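Local coordinates for oligopeptide-binding protein AppA (Bacillus subtilis, PDB 1XOC) that binds oligopeptides for import by an ABC permease that can replace the Opp system in sporulation and genetic competence, at residues L80-I86 with Y135-L141. Sequence-based numbering, arbitrary orientation.
With ZN (zinc ion), chain Q.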
# COMPACT_ATOMS: atom_id res chain seq x y z
N LEU A 80 21.14 -16.48 -6.22
CA LEU A 80 21.41 -16.65 -4.80
C LEU A 80 22.31 -15.58 -4.19
O LEU A 80 22.56 -15.57 -2.98
CB LEU A 80 21.96 -18.05 -4.54
CG LEU A 80 20.95 -19.17 -4.75
CD1 LEU A 80 21.60 -20.54 -4.72
CD2 LEU A 80 19.82 -19.06 -3.72
N ALA A 81 22.80 -14.65 -5.00
CA ALA A 81 23.55 -13.53 -4.47
C ALA A 81 23.48 -12.33 -5.42
O ALA A 81 23.29 -12.50 -6.62
CB ALA A 81 25.02 -13.93 -4.21
N TYR A 82 23.69 -11.14 -4.85
CA TYR A 82 23.71 -9.88 -5.62
C TYR A 82 24.85 -9.02 -5.13
O TYR A 82 24.94 -8.73 -3.98
CB TYR A 82 22.40 -9.10 -5.47
CG TYR A 82 21.25 -9.84 -6.07
CD1 TYR A 82 20.60 -10.86 -5.38
CD2 TYR A 82 20.86 -9.59 -7.39
CE1 TYR A 82 19.57 -11.58 -5.95
CE2 TYR A 82 19.82 -10.28 -7.94
CZ TYR A 82 19.19 -11.31 -7.26
OH TYR A 82 18.19 -11.98 -7.90
N ASP A 83 25.75 -8.66 -6.05
CA ASP A 83 26.90 -7.77 -5.76
C ASP A 83 26.53 -6.38 -6.20
O ASP A 83 26.25 -6.14 -7.38
CB ASP A 83 28.12 -8.28 -6.57
CG ASP A 83 29.43 -7.56 -6.22
OD1 ASP A 83 29.47 -6.79 -5.21
OD2 ASP A 83 30.42 -7.81 -6.94
N VAL A 84 26.49 -5.45 -5.24
CA VAL A 84 25.97 -4.11 -5.46
C VAL A 84 27.03 -3.07 -5.19
O VAL A 84 27.60 -3.02 -4.13
CB VAL A 84 24.78 -3.86 -4.54
CG1 VAL A 84 24.29 -2.37 -4.62
CG2 VAL A 84 23.65 -4.82 -4.84
N LYS A 85 27.33 -2.26 -6.20
CA LYS A 85 28.22 -1.13 -6.05
C LYS A 85 27.38 0.12 -5.89
O LYS A 85 26.43 0.32 -6.62
CB LYS A 85 29.11 -1.02 -7.28
CG LYS A 85 30.05 -2.20 -7.41
CD LYS A 85 30.94 -2.17 -8.67
CE LYS A 85 31.75 -3.51 -8.85
NZ LYS A 85 30.91 -4.80 -8.82
N ILE A 86 27.76 0.96 -4.94
CA ILE A 86 27.00 2.14 -4.52
C ILE A 86 27.67 3.37 -5.11
O ILE A 86 28.89 3.46 -5.13
CB ILE A 86 27.04 2.21 -2.97
CG1 ILE A 86 26.40 0.94 -2.34
CG2 ILE A 86 26.37 3.46 -2.44
CD1 ILE A 86 26.66 0.78 -0.86
N TYR A 135 32.19 1.15 -0.81
CA TYR A 135 31.01 1.37 -1.62
C TYR A 135 30.48 0.09 -2.24
O TYR A 135 29.84 0.12 -3.27
CB TYR A 135 31.32 2.40 -2.70
CG TYR A 135 31.73 3.71 -2.08
CD1 TYR A 135 30.78 4.62 -1.66
CD2 TYR A 135 33.08 4.02 -1.91
CE1 TYR A 135 31.15 5.82 -1.08
CE2 TYR A 135 33.46 5.23 -1.33
CZ TYR A 135 32.48 6.12 -0.92
OH TYR A 135 32.88 7.32 -0.36
N GLU A 136 30.72 -1.05 -1.60
CA GLU A 136 30.32 -2.32 -2.20
C GLU A 136 29.74 -3.28 -1.18
O GLU A 136 30.33 -3.47 -0.11
CB GLU A 136 31.45 -2.98 -2.91
CG GLU A 136 31.10 -4.20 -3.75
CD GLU A 136 32.10 -4.43 -4.87
OE1 GLU A 136 33.29 -4.03 -4.67
OE2 GLU A 136 31.71 -5.01 -5.94
N VAL A 137 28.61 -3.90 -1.54
CA VAL A 137 27.94 -4.82 -0.64
C VAL A 137 27.53 -6.09 -1.37
O VAL A 137 27.12 -6.05 -2.52
CB VAL A 137 26.66 -4.17 -0.08
CG1 VAL A 137 25.84 -5.14 0.72
CG2 VAL A 137 27.02 -3.01 0.81
N LEU A 138 27.65 -7.23 -0.70
CA LEU A 138 27.21 -8.52 -1.26
C LEU A 138 26.01 -9.01 -0.45
O LEU A 138 26.11 -9.20 0.75
CB LEU A 138 28.31 -9.57 -1.21
CG LEU A 138 27.92 -10.94 -1.78
CD1 LEU A 138 27.85 -10.92 -3.33
CD2 LEU A 138 28.93 -11.99 -1.33
N PHE A 139 24.89 -9.20 -1.14
CA PHE A 139 23.72 -9.83 -0.58
C PHE A 139 23.72 -11.30 -0.90
O PHE A 139 23.89 -11.68 -2.08
CB PHE A 139 22.46 -9.21 -1.16
CG PHE A 139 22.26 -7.76 -0.79
CD1 PHE A 139 22.66 -6.75 -1.63
CD2 PHE A 139 21.62 -7.41 0.37
CE1 PHE A 139 22.42 -5.39 -1.28
CE2 PHE A 139 21.38 -6.07 0.68
CZ PHE A 139 21.77 -5.08 -0.12
N LYS A 140 23.54 -12.15 0.11
CA LYS A 140 23.48 -13.59 -0.07
C LYS A 140 22.12 -14.10 0.37
O LYS A 140 21.65 -13.74 1.45
CB LYS A 140 24.57 -14.27 0.74
CG LYS A 140 25.98 -13.82 0.31
CD LYS A 140 27.09 -14.28 1.23
CE LYS A 140 27.59 -15.64 0.89
NZ LYS A 140 28.75 -15.95 1.75
N LEU A 141 21.53 -14.95 -0.46
CA LEU A 141 20.18 -15.45 -0.22
C LEU A 141 20.19 -16.92 0.20
O LEU A 141 21.04 -17.70 -0.22
CB LEU A 141 19.28 -15.26 -1.43
CG LEU A 141 18.78 -13.85 -1.78
CD1 LEU A 141 19.93 -12.93 -2.19
CD2 LEU A 141 17.72 -13.93 -2.92
ZN ZN Q . 29.86 -16.38 3.73
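Asp-83 and Glu-136 each carry CG anti to the backbone N (chi1 -172° in Asp-83), so both carboxylates lean across the strand pair and meet on one face of the sheet. Their planes are nearly parallel, 13° apart. In the Glu-136 conformer described, one of two, OD1 of Asp-83 lies 3.0 Å from OE2 of Glu-136, a close pair of acceptors with like charge. Lys-85 runs alongside Glu-136 and bends at its last torsion. Its NZ gives a hydrogen bond of 3.0 Å to Glu-136 OE2, on the syn side but well out of the carboxylate plane. A longer salt bridge of 3.6 Å joins Lys-85 NZ to Asp-83 OD2. With an alanine at Asp-83, Lys-85 would probably lose one of its two carboxylate partners here and its ammonium be freer to turn.

The opposite face is largely apolar. Val-84 CG2 sits at the edge of the Phe-139 ring, 3.8 Å from CE1. Leu-141 CD1 meets the edge of the Tyr-82 ring. Helix 100-108 and Phe-148 pack over this side.

Antiparallel backbone bonds join 80-86 to 135-141, on two inner strands of a five-stranded antiparallel sheet. Lys-140 NZ binds a zinc ion at 2.3 Å. The shared lysine probably offsets the carboxylate repulsion.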